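Local coordinates for cycloalternan-forming enzyme (Listeria monocytogenes serovar 1/2a, PDB 5F7U), which is a large multidomain protein of glycoside hydrolase family 31, with a TIM barrel flanked by beta-rich domains, and binds glycans, at residues Ser626-Thr636 / Ala652-Glu663. The protein carries 1 engineered substitution. Numbering follows the deposited sequence.
With GLC (alpha-D-glucopyranose), chain F; GLC (alpha-D-glucopyranose), chain B.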
loop_
_atom_site.group_PDB
_atom_site.type_symbol
_atom_site.label_atom_id
_atom_site.label_comp_id
_atom_site.label_asym_id
_atom_site.label_seq_id
_atom_site.Cartn_x
_atom_site.Cartn_y
_atom_site.Cartn_z
ATOM N N SER A 626 -0.938 4.318 -1.945
ATOM C CA SER A 626 -0.860 3.538 -3.179
ATOM C C SER A 626 0.564 3.487 -3.721
ATOM O O SER A 626 0.972 2.468 -4.267
ATOM C CB SER A 626 -1.783 4.203 -4.204
ATOM O OG SER A 626 -1.722 3.601 -5.493
ATOM N N TYR A 627 1.309 4.587 -3.575
ATOM C CA TYR A 627 2.672 4.646 -4.139
ATOM C C TYR A 627 3.630 4.046 -3.134
ATOM O O TYR A 627 4.347 4.761 -2.413
ATOM C CB TYR A 627 3.073 6.074 -4.491
ATOM C CG TYR A 627 2.212 6.749 -5.555
ATOM C CD1 TYR A 627 1.296 6.025 -6.364
ATOM C CD2 TYR A 627 2.311 8.130 -5.741
ATOM C CE1 TYR A 627 0.520 6.688 -7.320
ATOM C CE2 TYR A 627 1.561 8.792 -6.703
ATOM C CZ TYR A 627 0.667 8.077 -7.486
ATOM O OH TYR A 627 -0.090 8.773 -8.421
ATOM N N TRP A 628 3.606 2.716 -3.085
ATOM C CA TRP A 628 4.276 1.950 -2.041
ATOM C C TRP A 628 5.458 1.171 -2.629
ATOM O O TRP A 628 5.343 0.571 -3.704
ATOM C CB TRP A 628 3.257 1.027 -1.367
ATOM C CG TRP A 628 3.846 0.055 -0.358
ATOM C CD1 TRP A 628 3.943 0.228 0.999
ATOM C CD2 TRP A 628 4.391 -1.235 -0.639
ATOM N NE1 TRP A 628 4.532 -0.857 1.575
ATOM C CE2 TRP A 628 4.825 -1.774 0.593
ATOM C CE3 TRP A 628 4.554 -1.995 -1.820
ATOM C CZ2 TRP A 628 5.385 -3.049 0.698
ATOM C CZ3 TRP A 628 5.162 -3.255 -1.731
ATOM C CH2 TRP A 628 5.544 -3.776 -0.474
ATOM N N ALA A 629 6.567 1.171 -1.880
ATOM C CA ALA A 629 7.790 0.457 -2.252
ATOM C C ALA A 629 8.204 -0.483 -1.140
ATOM O O ALA A 629 7.748 -0.364 -0.009
ATOM C CB ALA A 629 8.929 1.441 -2.486
ATOM N N TRP A 630 9.142 -1.364 -1.473
ATOM C CA TRP A 630 9.866 -2.145 -0.469
ATOM C C TRP A 630 11.291 -2.323 -0.961
ATOM O O TRP A 630 11.559 -2.133 -2.154
ATOM C CB TRP A 630 9.171 -3.496 -0.209
ATOM C CG TRP A 630 9.187 -4.465 -1.386
ATOM C CD1 TRP A 630 8.680 -4.243 -2.655
ATOM C CD2 TRP A 630 9.703 -5.797 -1.391
ATOM N NE1 TRP A 630 8.880 -5.357 -3.449
ATOM C CE2 TRP A 630 9.489 -6.331 -2.700
ATOM C CE3 TRP A 630 10.311 -6.605 -0.420
ATOM C CZ2 TRP A 630 9.894 -7.639 -3.065
ATOM C CZ3 TRP A 630 10.699 -7.928 -0.776
ATOM C CH2 TRP A 630 10.493 -8.414 -2.092
ATOM N N ASP A 631 12.208 -2.656 -0.046
ATOM C CA ASP A 631 13.569 -3.019 -0.436
ATOM C C ASP A 631 13.515 -4.444 -0.998
ATOM O O ASP A 631 13.421 -5.388 -0.225
ATOM C CB ASP A 631 14.520 -2.990 0.788
ATOM C CG ASP A 631 14.546 -1.634 1.517
ATOM O OD1 ASP A 631 14.267 -0.589 0.918
ATOM O OD2 ASP A 631 14.878 -1.622 2.722
ATOM N N MET A 632 13.528 -4.598 -2.324
ATOM C CA MET A 632 13.314 -5.924 -2.920
ATOM C C MET A 632 14.364 -6.912 -2.406
ATOM O O MET A 632 15.560 -6.600 -2.371
ATOM C CB MET A 632 13.262 -5.867 -4.459
ATOM C CG MET A 632 14.459 -5.223 -5.132
ATOM S SD MET A 632 14.596 -5.792 -6.843
ATOM C CE MET A 632 15.450 -7.322 -6.525
ATOM N N ALA A 633 13.887 -8.072 -1.951
ATOM C CA ALA A 633 14.736 -9.134 -1.381
ATOM C C ALA A 633 15.384 -8.808 -0.040
ATOM O O ALA A 633 16.238 -9.559 0.395
ATOM C CB ALA A 633 15.778 -9.635 -2.395
ATOM N N GLY A 634 14.960 -7.713 0.607
ATOM C CA GLY A 634 15.443 -7.328 1.960
ATOM C C GLY A 634 16.744 -6.551 1.882
ATOM O O GLY A 634 17.543 -6.772 0.969
ATOM N N PHE A 635 16.974 -5.640 2.830
ATOM C CA PHE A 635 18.164 -4.777 2.727
ATOM C C PHE A 635 19.309 -5.211 3.648
ATOM O O PHE A 635 20.423 -4.694 3.552
ATOM C CB PHE A 635 17.808 -3.287 2.871
ATOM C CG PHE A 635 17.844 -2.736 4.294
ATOM C CD1 PHE A 635 17.326 -3.445 5.402
ATOM C CD2 PHE A 635 18.350 -1.449 4.512
ATOM C CE1 PHE A 635 17.383 -2.886 6.691
ATOM C CE2 PHE A 635 18.377 -0.880 5.796
ATOM C CZ PHE A 635 17.901 -1.604 6.883
ATOM N N THR A 636 19.025 -6.164 4.530
ATOM C CA THR A 636 20.017 -6.609 5.518
ATOM C C THR A 636 19.842 -8.092 5.845
ATOM O O THR A 636 18.937 -8.733 5.340
ATOM C CB THR A 636 19.964 -5.733 6.798
ATOM O OG1 THR A 636 21.174 -5.934 7.553
ATOM C CG2 THR A 636 18.732 -6.015 7.648
ATOM N N ALA A 652 8.577 -7.332 -7.424
ATOM C CA ALA A 652 8.912 -5.904 -7.343
ATOM C C ALA A 652 8.639 -5.181 -8.653
ATOM O O ALA A 652 8.164 -4.026 -8.657
ATOM C CB ALA A 652 10.372 -5.710 -6.928
ATOM N N ALA A 653 8.918 -5.863 -9.766
ATOM C CA ALA A 653 8.682 -5.297 -11.095
ATOM C C ALA A 653 7.179 -5.127 -11.352
ATOM O O ALA A 653 6.789 -4.306 -12.181
ATOM C CB ALA A 653 9.316 -6.182 -12.163
ATOM N N PHE A 654 6.355 -5.868 -10.603
ATOM C CA PHE A 654 4.883 -5.768 -10.667
ATOM C C PHE A 654 4.291 -5.173 -9.388
ATOM O O PHE A 654 3.199 -5.588 -8.946
ATOM C CB PHE A 654 4.242 -7.145 -10.985
ATOM C CG PHE A 654 4.335 -7.530 -12.434
ATOM C CD1 PHE A 654 5.513 -8.071 -12.949
ATOM C CD2 PHE A 654 3.252 -7.298 -13.316
ATOM C CE1 PHE A 654 5.621 -8.417 -14.300
ATOM C CE2 PHE A 654 3.348 -7.654 -14.663
ATOM C CZ PHE A 654 4.538 -8.210 -15.156
ATOM N N ALA A 655 5.032 -4.236 -8.774
ATOM C CA ALA A 655 4.525 -3.523 -7.601
ATOM C C ALA A 655 4.539 -2.020 -7.887
ATOM O O ALA A 655 5.067 -1.605 -8.930
ATOM C CB ALA A 655 5.334 -3.887 -6.354
ATOM N N PRO A 656 3.889 -1.194 -7.026
ATOM C CA PRO A 656 3.744 0.227 -7.398
ATOM C C PRO A 656 5.087 0.935 -7.618
ATOM O O PRO A 656 5.235 1.642 -8.614
ATOM C CB PRO A 656 2.994 0.827 -6.195
ATOM C CG PRO A 656 2.196 -0.334 -5.662
ATOM C CD PRO A 656 3.146 -1.505 -5.782
ATOM N N ILE A 657 6.055 0.697 -6.732
ATOM C CA ILE A 657 7.392 1.305 -6.821
ATOM C C ILE A 657 8.437 0.197 -6.683
ATOM O O ILE A 657 8.397 -0.592 -5.724
ATOM C CB ILE A 657 7.632 2.381 -5.720
ATOM C CG1 ILE A 657 6.548 3.486 -5.697
ATOM C CG2 ILE A 657 9.056 2.960 -5.797
ATOM C CD1 ILE A 657 6.512 4.408 -6.920
ATOM N N MET A 658 9.362 0.145 -7.633
ATOM C CA MET A 658 10.404 -0.889 -7.690
ATOM C C MET A 658 11.734 -0.279 -7.249
ATOM O O MET A 658 12.178 0.725 -7.823
ATOM C CB MET A 658 10.531 -1.429 -9.123
ATOM C CG MET A 658 11.445 -2.642 -9.241
ATOM S SD MET A 658 11.712 -3.082 -10.966
ATOM C CE MET A 658 12.590 -4.618 -10.680
ATOM N N GLN A 659 12.361 -0.869 -6.216
ATOM C CA GLN A 659 13.559 -0.251 -5.601
ATOM C C GLN A 659 14.413 -1.319 -4.919
ATOM O O GLN A 659 13.878 -2.115 -4.136
ATOM C CB GLN A 659 13.126 0.793 -4.541
ATOM C CG GLN A 659 14.257 1.569 -3.833
ATOM C CD GLN A 659 14.469 1.226 -2.362
ATOM O OE1 GLN A 659 15.192 1.951 -1.663
ATOM N NE2 GLN A 659 13.862 0.138 -1.871
ATOM N N PHE A 660 15.713 -1.348 -5.217
ATOM C CA PHE A 660 16.662 -2.171 -4.414
ATOM C C PHE A 660 17.470 -1.290 -3.491
ATOM O O PHE A 660 17.690 -0.101 -3.782
ATOM C CB PHE A 660 17.551 -3.136 -5.269
ATOM C CG PHE A 660 18.568 -2.451 -6.166
ATOM C CD1 PHE A 660 19.764 -1.925 -5.639
ATOM C CD2 PHE A 660 18.361 -2.379 -7.561
ATOM C CE1 PHE A 660 20.710 -1.320 -6.472
ATOM C CE2 PHE A 660 19.302 -1.763 -8.400
ATOM C CZ PHE A 660 20.487 -1.245 -7.853
ATOM N N HIS A 661 17.923 -1.876 -2.384
ATOM C CA HIS A 661 18.576 -1.107 -1.321
ATOM C C HIS A 661 19.356 -2.067 -0.421
ATOM O O HIS A 661 19.077 -3.291 -0.387
ATOM C CB HIS A 661 17.505 -0.314 -0.520
ATOM C CG HIS A 661 18.066 0.542 0.574
ATOM N ND1 HIS A 661 19.134 1.397 0.385
ATOM C CD2 HIS A 661 17.722 0.648 1.883
ATOM C CE1 HIS A 661 19.420 2.000 1.531
ATOM N NE2 HIS A 661 18.573 1.571 2.456
ATOM N N SER A 662 20.350 -1.524 0.284
ATOM C CA SER A 662 21.126 -2.316 1.222
ATOM C C SER A 662 21.556 -1.480 2.417
ATOM O O SER A 662 21.853 -0.296 2.285
ATOM C CB SER A 662 22.343 -2.971 0.549
ATOM O OG SER A 662 23.133 -1.989 -0.114
ATOM N N GLU A 663 21.639 -2.139 3.567
ATOM C CA GLU A 663 21.924 -1.477 4.838
ATOM C C GLU A 663 23.392 -1.100 5.107
ATOM O O GLU A 663 23.686 -0.013 5.631
ATOM C CB GLU A 663 21.461 -2.400 5.960
ATOM C CG GLU A 663 21.652 -1.785 7.335
ATOM C CD GLU A 663 21.331 -2.742 8.454
ATOM O OE1 GLU A 663 21.969 -3.827 8.546
ATOM O OE2 GLU A 663 20.437 -2.386 9.243
HETATM C C1 GLC F . 17.167 3.782 8.252
HETATM C C2 GLC F . 16.430 3.404 6.949
HETATM C C3 GLC F . 17.321 2.632 5.954
HETATM C C4 GLC F . 18.633 3.395 5.708
HETATM C C5 GLC F . 19.246 3.901 7.022
HETATM C C6 GLC F . 20.457 4.798 6.821
HETATM O O2 GLC F . 15.186 2.764 7.246
HETATM O O3 GLC F . 16.656 2.439 4.693
HETATM O O4 GLC F . 19.579 2.544 5.035
HETATM O O5 GLC F . 18.306 4.582 7.878
HETATM O O6 GLC F . 21.009 5.019 8.134
HETATM C C1 GLC B . 18.532 1.702 13.079
HETATM C C2 GLC B . 17.535 2.844 12.847
HETATM C C3 GLC B . 16.901 2.767 11.451
HETATM C C4 GLC B . 17.979 2.797 10.359
HETATM C C5 GLC B . 18.967 1.645 10.657
HETATM C C6 GLC B . 20.159 1.603 9.711
HETATM O O1 GLC B . 17.835 0.456 13.222
HETATM O O2 GLC B . 16.511 2.778 13.840
HETATM O O3 GLC B . 15.964 3.831 11.299
HETATM O O4 GLC B . 17.416 2.593 9.041
HETATM O O5 GLC B . 19.488 1.617 12.004
HETATM O O6 GLC B . 19.884 0.496 8.857
HETATM O O HOH W 1 11.003 -2.961 -4.809
HETATM O O HOH W 2 14.778 2.136 1.147
HETATM O O HOH W 3 16.710 -4.313 -1.477
#
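D631 OD1 receives two donors: the amide NE2 of Q659, 2.9 Å away, and a water. The amide bond is practically straight (178° at the hydrogen), lies in the Q659 amide plane and uses the anti lone pair of OD1. The water also donates to Q659 OE1, so carboxylate and amide are joined twice, which should fix the amide's rotation. The Q659 chain starts anti to its backbone N and bends at chi2 (-110°), bringing NE2 close enough for its second N-H to reach W630 O at 3.2 Å, a bent bond arriving from above the carbonyl plane.

Backbone pairing is irregular. M632 N donates to Q659 O at 3.1 Å, but I657 N to W628 O is weak, and a water that accepts from Q659 N lies within hydrogen-bonding reach of W630 O and links the two strands. Apolar contacts fill in alongside: A629 CB meets I657 CB at 3.6 Å, and M632 CG meets F660 CB at 3.7 Å.

Past the strands, the segments line a glycan pocket. E663 CB sits over one face of the F635 ring, a CH-pi contact 3.6 Å from the centroid, while E663 N donates to F635 O. H661 NE2 donates to O4 of one glucose at 2.9 Å; E663 OE2 accepts from O6 of another at 3.0 Å and is also hydrogen-bonded to Y275 OH.

Strands 628-631 and 657-660 run parallel, 21° apart, as the seventh and eighth strands of the TIM barrel. Helix 642-653 connects them in a beta-alpha-beta crossover, its A652 CB lying against M632 CB and its A648 and M651 against W630. Strand 597-599 flanks 628-631, and strand 367-369 adjoins 657-660 to close the barrel.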